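Local coordinates for protein peptidyl-prolyl cis-trans isomerase cyclophilin-type (Toxoplasma gondii, PDB 3BO7) that binds the immunosuppressant cyclosporin A and probably catalyses the cis-trans isomerisation of peptide bonds preceding proline, assisting protein folding, at residues 58-66 and 75-83. Numbering follows the deposited sequence.
Sequences QGGRAELRQ and QSPRSISGF. With SO4 (sulfate ion), chain L.
Gln75 brings its backbone N over one face of the Arg65 guanidinium, 3.7 Å above the plane. At the next residue the same guanidinium is engaged through its edge: Arg65 NH1 donates to Ser76 O at 2.8 Å, the oxygen lying in the guanidinium plane but the donor standing well above the plane of the carbonyl, and NH2 adds a weak bond to the same oxygen. A bend at chi3 (-75°) turns the arginine, extended as far as CD, onto this carbonyl, while NH2 also reaches Tyr42 O. Ser76 OG in turn bonds Arg78 O, spanning Pro77 within its own segment. Glu63 CA makes a CA-H...O contact with Pro77 O at 3.4 Å. Past it, Arg78 lays its CA and CB against Glu63 OE2, and Ala62 CB packs on the Arg78 carbonyl carbon. Ser79 N donates to Glu63 OE2 at 2.9 Å, approaching from above the carboxylate plane, whereas Ser79 OG gives its proton to the syn lone pair of Glu63 OE1 and accepts from Ala62 N at 3.3 Å. Both carboxylate oxygens are thereby held, and OE1 also lies over one face of the Arg61 guanidinium, a long charge pairing, while Arg61 NE bonds at the edge to a sulfate probably from the crystallisation liquor. The arrangement holds 75-83, part of a surface connection of the cyclophilin fold, against the short 3-10 turn after strand 56-59, whose Gln58 hydrogen-bonds the bound peptide.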
loop_
_atom_site.group_PDB
_atom_site.type_symbol
_atom_site.label_atom_id
_atom_site.label_comp_id
_atom_site.label_asym_id
_atom_site.label_seq_id
_atom_site.Cartn_x
_atom_site.Cartn_y
_atom_site.Cartn_z
ATOM N N GLN A 58 -6.602 2.074 2.894
ATOM C CA GLN A 58 -5.264 2.452 3.327
ATOM C C GLN A 58 -4.719 1.472 4.360
ATOM O O GLN A 58 -5.445 1.077 5.270
ATOM C CB GLN A 58 -5.305 3.872 3.904
ATOM C CG GLN A 58 -3.952 4.467 4.269
ATOM C CD GLN A 58 -4.068 5.852 4.907
ATOM O OE1 GLN A 58 -5.128 6.491 4.869
ATOM N NE2 GLN A 58 -2.968 6.324 5.490
ATOM N N GLY A 59 -3.447 1.087 4.212
ATOM C CA GLY A 59 -2.778 0.163 5.145
ATOM C C GLY A 59 -1.311 0.486 5.394
ATOM O O GLY A 59 -0.848 1.574 5.070
ATOM N N GLY A 60 -0.590 -0.449 6.001
ATOM C CA GLY A 60 0.861 -0.341 6.180
ATOM C C GLY A 60 1.372 0.389 7.409
ATOM O O GLY A 60 2.571 0.658 7.516
ATOM N N ARG A 61 0.475 0.724 8.334
ATOM C CA ARG A 61 0.860 1.462 9.532
ATOM C C ARG A 61 1.372 0.540 10.648
ATOM O O ARG A 61 0.605 -0.220 11.239
ATOM C CB ARG A 61 -0.294 2.339 10.031
ATOM C CG ARG A 61 0.110 3.245 11.183
ATOM C CD ARG A 61 -0.774 4.474 11.343
ATOM N NE ARG A 61 -0.318 5.263 12.487
ATOM C CZ ARG A 61 0.590 6.237 12.419
ATOM N NH1 ARG A 61 1.131 6.573 11.250
ATOM N NH2 ARG A 61 0.951 6.883 13.521
ATOM N N ALA A 62 2.674 0.611 10.919
ATOM C CA ALA A 62 3.304 -0.188 11.975
ATOM C C ALA A 62 2.649 0.010 13.350
ATOM O O ALA A 62 2.446 -0.955 14.096
ATOM C CB ALA A 62 4.787 0.119 12.048
ATOM N N GLU A 63 2.297 1.259 13.658
ATOM C CA GLU A 63 1.676 1.627 14.930
ATOM C C GLU A 63 0.339 0.930 15.206
ATOM O O GLU A 63 -0.081 0.842 16.363
ATOM C CB GLU A 63 1.493 3.145 15.015
ATOM C CG GLU A 63 2.800 3.949 15.111
ATOM C CD GLU A 63 3.465 4.217 13.765
ATOM O OE1 GLU A 63 2.993 3.719 12.715
ATOM O OE2 GLU A 63 4.477 4.941 13.753
ATOM N N LEU A 64 -0.317 0.439 14.152
ATOM C CA LEU A 64 -1.621 -0.209 14.275
ATOM C C LEU A 64 -1.569 -1.726 14.077
ATOM O O LEU A 64 -2.611 -2.388 14.009
ATOM C CB LEU A 64 -2.623 0.416 13.300
ATOM C CG LEU A 64 -3.016 1.882 13.519
ATOM C CD1 LEU A 64 -3.897 2.334 12.385
ATOM C CD2 LEU A 64 -3.718 2.108 14.858
ATOM N N ARG A 65 -0.359 -2.271 13.984
ATOM C CA ARG A 65 -0.164 -3.716 13.867
ATOM C C ARG A 65 -0.772 -4.469 15.054
ATOM O O ARG A 65 -0.481 -4.160 16.219
ATOM C CB ARG A 65 1.324 -4.034 13.763
ATOM C CG ARG A 65 1.634 -5.430 13.256
ATOM C CD ARG A 65 3.110 -5.761 13.420
ATOM N NE ARG A 65 3.955 -5.091 12.433
ATOM C CZ ARG A 65 4.817 -4.116 12.708
ATOM N NH1 ARG A 65 4.962 -3.665 13.950
ATOM N NH2 ARG A 65 5.546 -3.588 11.738
ATOM N N GLN A 66 -1.618 -5.449 14.742
ATOM C CA GLN A 66 -2.294 -6.257 15.754
ATOM C C GLN A 66 -1.558 -7.567 15.898
ATOM O O GLN A 66 -1.991 -8.611 15.382
ATOM C CB GLN A 66 -3.753 -6.485 15.368
ATOM C CG GLN A 66 -4.633 -5.241 15.508
ATOM C CD GLN A 66 -6.077 -5.500 15.106
ATOM O OE1 GLN A 66 -6.480 -6.650 14.878
ATOM N NE2 GLN A 66 -6.868 -4.432 15.009
ATOM N N GLN A 75 7.856 -6.224 13.474
ATOM C CA GLN A 75 8.680 -6.119 14.681
ATOM C C GLN A 75 8.832 -4.670 15.159
ATOM O O GLN A 75 8.769 -4.410 16.370
ATOM C CB GLN A 75 10.061 -6.769 14.467
ATOM C CG GLN A 75 10.820 -7.131 15.748
ATOM C CD GLN A 75 10.554 -8.560 16.260
ATOM O OE1 GLN A 75 10.092 -9.446 15.521
ATOM N NE2 GLN A 75 10.865 -8.785 17.532
ATOM N N SER A 76 9.033 -3.737 14.222
ATOM C CA SER A 76 9.196 -2.312 14.564
ATOM C C SER A 76 7.863 -1.647 14.940
ATOM O O SER A 76 6.903 -1.701 14.161
ATOM C CB SER A 76 9.871 -1.544 13.424
ATOM O OG SER A 76 10.023 -0.169 13.753
ATOM N N PRO A 77 7.800 -1.020 16.138
ATOM C CA PRO A 77 6.556 -0.413 16.625
ATOM C C PRO A 77 6.142 0.870 15.890
ATOM O O PRO A 77 4.946 1.137 15.778
ATOM C CB PRO A 77 6.853 -0.133 18.104
ATOM C CG PRO A 77 8.331 0.010 18.183
ATOM C CD PRO A 77 8.907 -0.874 17.109
ATOM N N ARG A 78 7.109 1.658 15.415
ATOM C CA ARG A 78 6.798 2.841 14.604
ATOM C C ARG A 78 7.086 2.611 13.116
ATOM O O ARG A 78 7.898 1.747 12.756
ATOM C CB ARG A 78 7.504 4.108 15.124
ATOM C CG ARG A 78 8.986 4.205 14.851
ATOM C CD ARG A 78 9.530 5.617 15.150
ATOM N NE ARG A 78 9.619 5.881 16.592
ATOM C CZ ARG A 78 10.635 6.494 17.204
ATOM N NH1 ARG A 78 11.693 6.922 16.517
ATOM N NH2 ARG A 78 10.597 6.667 18.520
ATOM N N SER A 79 6.412 3.389 12.268
ATOM C CA SER A 79 6.557 3.283 10.826
ATOM C C SER A 79 7.940 3.739 10.373
ATOM O O SER A 79 8.441 4.787 10.789
ATOM C CB SER A 79 5.459 4.068 10.107
ATOM O OG SER A 79 4.226 3.374 10.141
ATOM N N ILE A 80 8.549 2.919 9.529
ATOM C CA ILE A 80 9.874 3.165 8.991
ATOM C C ILE A 80 9.844 2.778 7.519
ATOM O O ILE A 80 8.944 2.049 7.091
ATOM C CB ILE A 80 10.954 2.311 9.721
ATOM C CG1 ILE A 80 10.483 0.853 9.884
ATOM C CG2 ILE A 80 11.336 2.947 11.068
ATOM C CD1 ILE A 80 11.598 -0.138 10.181
ATOM N N SER A 81 10.810 3.262 6.743
ATOM C CA SER A 81 11.007 2.741 5.403
ATOM C C SER A 81 11.831 1.451 5.491
ATOM O O SER A 81 12.331 1.103 6.565
ATOM C CB SER A 81 11.700 3.771 4.518
ATOM O OG SER A 81 13.039 3.959 4.917
ATOM N N GLY A 82 11.974 0.754 4.364
ATOM C CA GLY A 82 12.761 -0.474 4.306
ATOM C C GLY A 82 14.273 -0.300 4.280
ATOM O O GLY A 82 14.999 -1.278 4.418
ATOM N N PHE A 83 14.745 0.931 4.095
ATOM C CA PHE A 83 16.177 1.241 4.025
ATOM C C PHE A 83 16.864 1.251 5.403
ATOM O O PHE A 83 16.198 1.444 6.418
ATOM C CB PHE A 83 16.379 2.571 3.293
ATOM C CG PHE A 83 15.781 2.593 1.893
ATOM C CD1 PHE A 83 16.269 1.746 0.893
ATOM C CD2 PHE A 83 14.735 3.462 1.578
ATOM C CE1 PHE A 83 15.717 1.757 -0.395
ATOM C CE2 PHE A 83 14.182 3.489 0.293
ATOM C CZ PHE A 83 14.678 2.631 -0.699
HETATM S S SO4 L . -1.500 5.671 16.184
HETATM O O1 SO4 L . -1.596 5.056 14.861
HETATM O O2 SO4 L . -2.572 5.165 17.036
HETATM O O3 SO4 L . -0.215 5.385 16.817
HETATM O O4 SO4 L . -1.637 7.115 16.025
HETATM O O HOH W 1 6.205 6.715 12.274
#